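Local structure of foldase protein PrsA (Streptococcus pneumoniae, 5TVL) at residues K42-E47 and G250-A255; L94-V99 and Q237-S242; V99-L104 and K229-I234. The protein probably assists extracellular folding of secreted proteins after their translocation, as a membrane-bound lipoprotein of the peptidyl-prolyl cis-trans isomerase class. All coordinates share one frame; numbering follows the deposited sequence.

Contact 1 of 3, residues K42-E47 and G250-A255; sequences KQYGSE and GKELQA
Tyr44 and Glu252 join two helices of the PrsA chaperone body, one from each end of the chain. Residues 42-47 belong to the C-terminal part of helix 25-44 and what follows it. Residues 250-255 close helix 242-255. The central bond runs from Tyr44 OH to Glu252 OE1, at 2.6 Å. OE1 receives the hydroxyl on its syn side, but 31° out of the carboxylate plane. This oxygen also lies at the edge of the phenol ring, near the ring plane, with Tyr44 CE2 3.3 Å from Glu252 OE1. The carboxylate itself stands steeply to the ring, the two planes being 78° apart. The two side chains reach for each other from opposite directions. Glu252 gets there by a kink: CG lies anti to the backbone N, and the chain then bends at chi2 (63°). That brings the acid group round to Tyr44 and Gln43. Its second oxygen is turned to Gln43, where Glu252 OE2 lies 3.5 Å from Gln43 CG. This is a van der Waals approach, in which the CG methylene and the amide of Gln43 lie against OE2. The amide and carboxylate planes are only modestly turned against each other. The backbones stay well separated, with 8.7 Å between the CA atoms of Gln43 and Glu252, so long side chains do the bridging. Glu252 also rests on Val39 and Phe40 of helix 25-44. The ring of Tyr44 packs on Leu91, Leu94 and Ala95 of helix 79-102. The contact lies at the surface. It is a side-chain hydrogen bond between N- and C-terminal helices, as expected in PrsA proteins, where both ends of the chain build one helical body and the parvulin-type domain is inserted between them.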
loop_
_atom_site.group_PDB
_atom_site.type_symbol
_atom_site.label_atom_id
_atom_site.label_comp_id
_atom_site.label_asym_id
_atom_site.label_seq_id
_atom_site.Cartn_x
_atom_site.Cartn_y
_atom_site.Cartn_z
ATOM N N LYS A 42 4.852 -27.514 -9.710
ATOM C CA LYS A 42 4.989 -28.163 -11.021
ATOM C C LYS A 42 5.541 -27.196 -12.072
ATOM O O LYS A 42 6.433 -27.553 -12.838
ATOM C CB LYS A 42 3.639 -28.732 -11.488
ATOM C CG LYS A 42 3.715 -29.728 -12.640
ATOM C CD LYS A 42 4.209 -31.094 -12.178
ATOM C CE LYS A 42 4.511 -32.023 -13.348
ATOM N NZ LYS A 42 3.283 -32.461 -14.068
ATOM N N GLN A 43 5.019 -25.970 -12.088
ATOM C CA GLN A 43 5.420 -24.960 -13.074
ATOM C C GLN A 43 6.776 -24.335 -12.773
ATOM O O GLN A 43 7.695 -24.435 -13.582
ATOM C CB GLN A 43 4.359 -23.859 -13.178
ATOM C CG GLN A 43 3.045 -24.330 -13.780
ATOM C CD GLN A 43 3.156 -24.712 -15.248
ATOM O OE1 GLN A 43 4.074 -24.280 -15.953
ATOM N NE2 GLN A 43 2.218 -25.530 -15.718
ATOM N N TYR A 44 6.894 -23.705 -11.607
ATOM C CA TYR A 44 8.039 -22.845 -11.289
ATOM C C TYR A 44 9.016 -23.407 -10.245
ATOM O O TYR A 44 9.998 -22.743 -9.914
ATOM C CB TYR A 44 7.522 -21.486 -10.811
ATOM C CG TYR A 44 6.534 -20.832 -11.756
ATOM C CD1 TYR A 44 6.972 -20.086 -12.847
ATOM C CD2 TYR A 44 5.156 -20.953 -11.554
ATOM C CE1 TYR A 44 6.071 -19.483 -13.715
ATOM C CE2 TYR A 44 4.246 -20.354 -12.416
ATOM C CZ TYR A 44 4.708 -19.619 -13.496
ATOM O OH TYR A 44 3.823 -19.013 -14.361
ATOM N N GLY A 45 8.766 -24.616 -9.740
ATOM C CA GLY A 45 9.541 -25.187 -8.628
ATOM C C GLY A 45 11.037 -25.308 -8.861
ATOM O O GLY A 45 11.840 -24.965 -7.984
ATOM N N SER A 46 11.401 -25.797 -10.047
ATOM C CA SER A 46 12.808 -25.947 -10.466
ATOM C C SER A 46 13.633 -24.651 -10.433
ATOM O O SER A 46 14.842 -24.696 -10.179
ATOM C CB SER A 46 12.873 -26.542 -11.876
ATOM O OG SER A 46 11.981 -25.874 -12.754
ATOM N N GLU A 47 12.983 -23.514 -10.684
ATOM C CA GLU A 47 13.662 -22.208 -10.691
ATOM C C GLU A 47 14.103 -21.728 -9.309
ATOM O O GLU A 47 15.047 -20.938 -9.206
ATOM C CB GLU A 47 12.770 -21.134 -11.315
ATOM C CG GLU A 47 12.393 -21.409 -12.758
ATOM C CD GLU A 47 11.682 -20.245 -13.406
ATOM O OE1 GLU A 47 10.538 -20.443 -13.866
ATOM O OE2 GLU A 47 12.263 -19.138 -13.453
ATOM N N GLY A 250 -5.265 -17.514 -10.394
ATOM C CA GLY A 250 -6.436 -17.974 -11.145
ATOM C C GLY A 250 -6.127 -18.467 -12.549
ATOM O O GLY A 250 -6.685 -19.472 -12.990
ATOM N N LYS A 251 -5.237 -17.758 -13.247
ATOM C CA LYS A 251 -4.763 -18.177 -14.570
ATOM C C LYS A 251 -4.000 -19.493 -14.486
ATOM O O LYS A 251 -4.259 -20.413 -15.259
ATOM C CB LYS A 251 -3.869 -17.105 -15.212
ATOM C CG LYS A 251 -4.624 -15.885 -15.718
ATOM C CD LYS A 251 -5.280 -16.125 -17.069
ATOM C CE LYS A 251 -5.995 -14.873 -17.558
ATOM N NZ LYS A 251 -6.553 -15.036 -18.928
ATOM N N GLU A 252 -3.074 -19.574 -13.535
ATOM C CA GLU A 252 -2.249 -20.772 -13.357
ATOM C C GLU A 252 -3.079 -21.998 -12.937
ATOM O O GLU A 252 -2.826 -23.109 -13.411
ATOM C CB GLU A 252 -1.113 -20.510 -12.353
ATOM C CG GLU A 252 0.106 -21.395 -12.559
ATOM C CD GLU A 252 0.776 -21.156 -13.901
ATOM O OE1 GLU A 252 1.439 -20.111 -14.066
ATOM O OE2 GLU A 252 0.625 -22.013 -14.798
ATOM N N LEU A 253 -4.068 -21.789 -12.066
ATOM C CA LEU A 253 -4.998 -22.856 -11.671
ATOM C C LEU A 253 -5.887 -23.306 -12.840
ATOM O O LEU A 253 -6.142 -24.499 -12.993
ATOM C CB LEU A 253 -5.856 -22.417 -10.476
ATOM C CG LEU A 253 -5.105 -22.219 -9.153
ATOM C CD1 LEU A 253 -5.906 -21.351 -8.196
ATOM C CD2 LEU A 253 -4.768 -23.544 -8.492
ATOM N N GLN A 254 -6.348 -22.353 -13.652
ATOM C CA GLN A 254 -7.087 -22.661 -14.896
ATOM C C GLN A 254 -6.263 -23.481 -15.894
ATOM O O GLN A 254 -6.814 -24.330 -16.600
ATOM C CB GLN A 254 -7.573 -21.376 -15.588
ATOM C CG GLN A 254 -8.817 -20.749 -14.972
ATOM C CD GLN A 254 -9.036 -19.309 -15.417
ATOM O OE1 GLN A 254 -8.622 -18.910 -16.508
ATOM N NE2 GLN A 254 -9.691 -18.524 -14.571
ATOM N N ALA A 255 -4.958 -23.208 -15.955
ATOM C CA ALA A 255 -4.029 -23.940 -16.828
ATOM C C ALA A 255 -3.803 -25.388 -16.383
ATOM O O ALA A 255 -3.551 -26.261 -17.215
ATOM C CB ALA A 255 -2.696 -23.207 -16.912
#

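Contact 2 of 3, residues L94-V99 and Q237-S242; sequences LAVKKV and QKQNDS
Gln239 and Val96 bury the most surface here, and Lys97 adds a smaller share. Val96 points from helix 79-102 toward the last turn of helix 227-239. The backbones come fairly close, with 6.5 Å between the CA atoms of Val96 and Gln239. Gln239 reaches across with a bent chain. A turn at chi2 (89°) folds it so that its amide end lies against the flank of Val96. The same valine also nears the helix backbone, with Val96 CG1 4.0 Å from Lys238 O. Lys97 comes only loosely near the end of Gln239, with its backbone and CB, while its ammonium end leads away. Val96 also packs on Phe244, Val245 and Ile248 of helix 242-255. Lys238 makes a cation-pi contact with Phe244. Residues 237-242 also face the third subunit, where Gln237 OE1 bonds Ser242 OG of that subunit. Between the two segments themselves the chemistry is van der Waals contact alone: a branched aliphatic side chain is partly covered by the long arm of a glutamine. With no polar bond joining them, the two segments are probably held here by contact area and not by bond direction.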
loop_
_atom_site.group_PDB
_atom_site.type_symbol
_atom_site.label_atom_id
_atom_site.label_comp_id
_atom_site.label_asym_id
_atom_site.label_seq_id
_atom_site.Cartn_x
_atom_site.Cartn_y
_atom_site.Cartn_z
ATOM N N LEU A 94 7.390 -14.969 -7.844
ATOM C CA LEU A 94 8.244 -15.267 -9.004
ATOM C C LEU A 94 7.427 -15.296 -10.299
ATOM O O LEU A 94 7.806 -14.663 -11.284
ATOM C CB LEU A 94 8.981 -16.598 -8.787
ATOM C CG LEU A 94 10.011 -17.146 -9.786
ATOM C CD1 LEU A 94 10.963 -18.099 -9.066
ATOM C CD2 LEU A 94 9.367 -17.851 -10.978
ATOM N N ALA A 95 6.309 -16.018 -10.287
ATOM C CA ALA A 95 5.397 -16.078 -11.437
ATOM C C ALA A 95 4.764 -14.720 -11.780
ATOM O O ALA A 95 4.592 -14.394 -12.957
ATOM C CB ALA A 95 4.307 -17.110 -11.194
ATOM N N VAL A 96 4.421 -13.942 -10.752
ATOM C CA VAL A 96 3.817 -12.607 -10.927
ATOM C C VAL A 96 4.810 -11.603 -11.544
ATOM O O VAL A 96 4.405 -10.726 -12.316
ATOM C CB VAL A 96 3.227 -12.077 -9.586
ATOM C CG1 VAL A 96 2.809 -10.613 -9.677
ATOM C CG2 VAL A 96 2.032 -12.928 -9.155
ATOM N N LYS A 97 6.094 -11.737 -11.215
ATOM C CA LYS A 97 7.142 -10.901 -11.818
ATOM C C LYS A 97 7.297 -11.157 -13.323
ATOM O O LYS A 97 7.519 -10.215 -14.077
ATOM C CB LYS A 97 8.483 -11.112 -11.104
ATOM C CG LYS A 97 9.567 -10.090 -11.432
ATOM C CD LYS A 97 10.875 -10.455 -10.740
ATOM C CE LYS A 97 12.028 -9.545 -11.134
ATOM N NZ LYS A 97 12.013 -8.250 -10.406
ATOM N N LYS A 98 7.180 -12.415 -13.754
ATOM C CA LYS A 98 7.290 -12.772 -15.184
ATOM C C LYS A 98 6.176 -12.176 -16.041
ATOM O O LYS A 98 6.445 -11.632 -17.117
ATOM C CB LYS A 98 7.279 -14.292 -15.389
ATOM C CG LYS A 98 8.540 -15.001 -14.943
ATOM C CD LYS A 98 8.589 -16.406 -15.513
ATOM C CE LYS A 98 9.798 -17.176 -15.008
ATOM N NZ LYS A 98 9.848 -18.559 -15.562
ATOM N N VAL A 99 4.933 -12.304 -15.574
ATOM C CA VAL A 99 3.770 -11.817 -16.327
ATOM C C VAL A 99 3.741 -10.282 -16.329
ATOM O O VAL A 99 3.376 -9.670 -17.337
ATOM C CB VAL A 99 2.438 -12.417 -15.803
ATOM C CG1 VAL A 99 1.241 -11.847 -16.561
ATOM C CG2 VAL A 99 2.452 -13.937 -15.928
ATOM N N GLN A 237 4.939 -2.499 -8.036
ATOM C CA GLN A 237 3.533 -2.078 -7.950
ATOM C C GLN A 237 2.614 -3.271 -8.195
ATOM O O GLN A 237 1.736 -3.554 -7.383
ATOM C CB GLN A 237 3.236 -0.975 -8.970
ATOM C CG GLN A 237 1.827 -0.392 -8.919
ATOM C CD GLN A 237 1.474 0.368 -10.188
ATOM O OE1 GLN A 237 0.466 0.082 -10.836
ATOM N NE2 GLN A 237 2.316 1.331 -10.559
ATOM N N LYS A 238 2.835 -3.964 -9.313
ATOM C CA LYS A 238 2.062 -5.164 -9.674
ATOM C C LYS A 238 2.256 -6.311 -8.676
ATOM O O LYS A 238 1.340 -7.109 -8.465
ATOM C CB LYS A 238 2.438 -5.648 -11.079
ATOM C CG LYS A 238 2.062 -4.698 -12.207
ATOM C CD LYS A 238 0.567 -4.709 -12.483
ATOM C CE LYS A 238 0.224 -3.933 -13.745
ATOM N NZ LYS A 238 0.554 -4.687 -14.988
ATOM N N GLN A 239 3.446 -6.382 -8.076
ATOM C CA GLN A 239 3.766 -7.372 -7.037
ATOM C C GLN A 239 2.914 -7.183 -5.772
ATOM O O GLN A 239 2.510 -8.166 -5.146
ATOM C CB GLN A 239 5.259 -7.291 -6.670
ATOM C CG GLN A 239 5.830 -8.537 -6.001
ATOM C CD GLN A 239 6.358 -9.552 -7.000
ATOM O OE1 GLN A 239 5.617 -10.416 -7.470
ATOM N NE2 GLN A 239 7.646 -9.457 -7.327
ATOM N N ASN A 240 2.650 -5.925 -5.412
ATOM C CA ASN A 240 1.836 -5.573 -4.234
ATOM C C ASN A 240 0.336 -5.370 -4.528
ATOM O O ASN A 240 -0.427 -5.036 -3.620
ATOM C CB ASN A 240 2.414 -4.321 -3.558
ATOM C CG ASN A 240 3.828 -4.540 -3.034
ATOM O OD1 ASN A 240 4.079 -5.487 -2.288
ATOM N ND2 ASN A 240 4.757 -3.670 -3.419
ATOM N N ASP A 241 -0.084 -5.568 -5.781
ATOM C CA ASP A 241 -1.506 -5.535 -6.151
ATOM C C ASP A 241 -2.130 -6.910 -5.942
ATOM O O ASP A 241 -1.815 -7.854 -6.669
ATOM C CB ASP A 241 -1.693 -5.096 -7.608
ATOM C CG ASP A 241 -1.593 -3.590 -7.789
ATOM O OD1 ASP A 241 -1.048 -2.889 -6.906
ATOM O OD2 ASP A 241 -2.076 -3.100 -8.829
ATOM N N SER A 242 -3.008 -7.011 -4.943
ATOM C CA SER A 242 -3.663 -8.274 -4.597
ATOM C C SER A 242 -4.554 -8.805 -5.713
ATOM O O SER A 242 -4.637 -10.012 -5.909
ATOM C CB SER A 242 -4.485 -8.117 -3.319
ATOM O OG SER A 242 -5.146 -9.326 -2.990
#

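Contact 3 of 3, residues V99-L104 and K229-I234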
loop_
_atom_site.group_PDB
_atom_site.type_symbol
_atom_site.label_atom_id
_atom_site.label_comp_id
_atom_site.label_asym_id
_atom_site.label_seq_id
_atom_site.Cartn_x
_atom_site.Cartn_y
_atom_site.Cartn_z
ATOM N N VAL A 99 4.933 -12.304 -15.574
ATOM C CA VAL A 99 3.770 -11.817 -16.327
ATOM C C VAL A 99 3.741 -10.282 -16.329
ATOM O O VAL A 99 3.376 -9.670 -17.337
ATOM C CB VAL A 99 2.438 -12.417 -15.803
ATOM C CG1 VAL A 99 1.241 -11.847 -16.561
ATOM C CG2 VAL A 99 2.452 -13.937 -15.928
ATOM N N ALA A 100 4.139 -9.669 -15.212
ATOM C CA ALA A 100 4.276 -8.211 -15.130
ATOM C C ALA A 100 5.332 -7.692 -16.108
ATOM O O ALA A 100 5.102 -6.697 -16.788
ATOM C CB ALA A 100 4.617 -7.786 -13.708
ATOM N N GLU A 101 6.480 -8.371 -16.164
ATOM C CA GLU A 101 7.525 -8.096 -17.162
ATOM C C GLU A 101 7.023 -8.291 -18.600
ATOM O O GLU A 101 7.310 -7.473 -19.474
ATOM C CB GLU A 101 8.760 -8.981 -16.932
ATOM C CG GLU A 101 9.682 -8.497 -15.824
ATOM C CD GLU A 101 10.904 -9.383 -15.640
ATOM O OE1 GLU A 101 10.741 -10.613 -15.476
ATOM O OE2 GLU A 101 12.031 -8.846 -15.651
ATOM N N ALA A 102 6.285 -9.379 -18.826
ATOM C CA ALA A 102 5.714 -9.695 -20.144
ATOM C C ALA A 102 4.625 -8.716 -20.600
ATOM O O ALA A 102 4.442 -8.521 -21.800
ATOM C CB ALA A 102 5.165 -11.116 -20.151
ATOM N N GLU A 103 3.904 -8.120 -19.648
ATOM C CA GLU A 103 2.831 -7.155 -19.943
ATOM C C GLU A 103 3.278 -5.679 -19.941
ATOM O O GLU A 103 2.449 -4.791 -20.166
ATOM C CB GLU A 103 1.655 -7.359 -18.971
ATOM C CG GLU A 103 0.878 -8.647 -19.226
ATOM C CD GLU A 103 -0.227 -8.915 -18.214
ATOM O OE1 GLU A 103 -0.478 -8.060 -17.334
ATOM O OE2 GLU A 103 -0.853 -9.993 -18.303
ATOM N N LEU A 104 4.567 -5.413 -19.700
ATOM C CA LEU A 104 5.104 -4.047 -19.795
ATOM C C LEU A 104 4.892 -3.493 -21.203
ATOM O O LEU A 104 5.364 -4.080 -22.181
ATOM C CB LEU A 104 6.603 -3.996 -19.468
ATOM C CG LEU A 104 7.059 -4.123 -18.015
ATOM C CD1 LEU A 104 8.573 -4.251 -17.965
ATOM C CD2 LEU A 104 6.594 -2.946 -17.172
ATOM N N LYS A 229 15.431 1.509 -13.219
ATOM C CA LYS A 229 14.708 2.069 -12.069
ATOM C C LYS A 229 13.204 2.190 -12.346
ATOM O O LYS A 229 12.391 1.984 -11.442
ATOM C CB LYS A 229 15.285 3.424 -11.656
ATOM C CG LYS A 229 16.661 3.339 -11.013
ATOM C CD LYS A 229 17.099 4.694 -10.472
ATOM C CE LYS A 229 18.306 4.595 -9.548
ATOM N NZ LYS A 229 19.574 4.327 -10.280
ATOM N N LEU A 230 12.845 2.514 -13.589
ATOM C CA LEU A 230 11.438 2.561 -14.006
ATOM C C LEU A 230 10.822 1.165 -14.119
ATOM O O LEU A 230 9.639 0.985 -13.840
ATOM C CB LEU A 230 11.288 3.300 -15.337
ATOM C CG LEU A 230 11.717 4.769 -15.335
ATOM C CD1 LEU A 230 11.696 5.323 -16.753
ATOM C CD2 LEU A 230 10.842 5.603 -14.410
ATOM N N LYS A 231 11.624 0.189 -14.543
ATOM C CA LYS A 231 11.195 -1.209 -14.606
ATOM C C LYS A 231 10.845 -1.756 -13.216
ATOM O O LYS A 231 9.816 -2.409 -13.063
ATOM C CB LYS A 231 12.276 -2.073 -15.274
ATOM C CG LYS A 231 11.898 -3.529 -15.508
ATOM C CD LYS A 231 12.860 -4.186 -16.490
ATOM C CE LYS A 231 12.717 -5.699 -16.531
ATOM N NZ LYS A 231 13.565 -6.362 -15.502
ATOM N N THR A 232 11.682 -1.470 -12.215
ATOM C CA THR A 232 11.470 -1.990 -10.851
ATOM C C THR A 232 10.226 -1.415 -10.165
ATOM O O THR A 232 9.520 -2.147 -9.468
ATOM C CB THR A 232 12.689 -1.754 -9.929
ATOM O OG1 THR A 232 13.031 -0.364 -9.919
ATOM C CG2 THR A 232 13.887 -2.577 -10.388
ATOM N N VAL A 233 9.966 -0.121 -10.358
ATOM C CA VAL A 233 8.800 0.534 -9.731
ATOM C C VAL A 233 7.464 0.076 -10.329
ATOM O O VAL A 233 6.467 -0.011 -9.609
ATOM C CB VAL A 233 8.878 2.087 -9.734
ATOM C CG1 VAL A 233 10.114 2.562 -8.976
ATOM C CG2 VAL A 233 8.834 2.680 -11.141
ATOM N N ILE A 234 7.451 -0.211 -11.631
ATOM C CA ILE A 234 6.265 -0.777 -12.293
ATOM C C ILE A 234 6.030 -2.231 -11.849
ATOM O O ILE A 234 4.878 -2.642 -11.663
ATOM C CB ILE A 234 6.365 -0.683 -13.840
ATOM C CG1 ILE A 234 6.387 0.786 -14.278
ATOM C CG2 ILE A 234 5.197 -1.402 -14.521
ATOM C CD1 ILE A 234 6.876 1.009 -15.692
#
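Lys231 and Glu101 form a salt bridge between helix 227-239 and the end of helix 79-102. Lys231 NZ donates to Glu101 OE2 at 2.9 Å. The oxygen uses its anti lone pair, the one facing away from OE1. Lys231 runs nearly straight up to CE and then turns at its last torsion (chi4 -88°), which brings the ammonium onto the acid. Glu101 meets it with a chain extended beyond CG, and the two cross at a slant. Beside this pair lies an apolar patch. Leu104 CD2 touches Ile234 CG2 at 3.4 Å. The other methyl, Leu104 CD1, is 4.2 Å from Lys231 CG, so the lysine serves both halves of the contact: its aliphatic part packs on the leucine, and its charge goes to Glu101.

Several other polar groups bond along their own segments. Thr232 OG1 donates to Lys229 O at 2.9 Å, reaching it from above the carbonyl plane. Lys229 O also takes a weak bond from Val233 N. At the end of the other helix, Glu103 N donates to Val99 O at 2.8 Å, and Leu104 N gives Glu101 O a weak bond.

Helix 106-115 covers one side of the contact, with Tyr109 against both Leu104 and Lys231 and Ala112 against Ile234. Helix 242-255 reaches Ala100 and Glu103 through Phe244. Leu230 packs on Phe113 of helix 106-115 and on Tyr116, which comes shortly before strand 120-127 of the parvulin-type domain in the sequence.

From the N terminus, the chain first passes residues 42-47, on helix 25-44. It goes through helices 50-64 and 68-74 and enters helix 79-102, which leads through residues 94-99 and 99-104 in succession, sharing Val99. Helix 106-115 and the isomerase domain with its four-stranded sheet follow. On the return, residues 229-234 close contact 3, residues 237-242 close contact 2 and residues 250-255 close contact 1. The three loops are therefore nested, with contact 3 innermost, and none cross. Contacts 2 and 3 both tie helix 79-102 to helix 227-239. Contact 1 joins helices 25-44 and 242-255, and the salt bridge Glu47-Lys98 links it to contact 2.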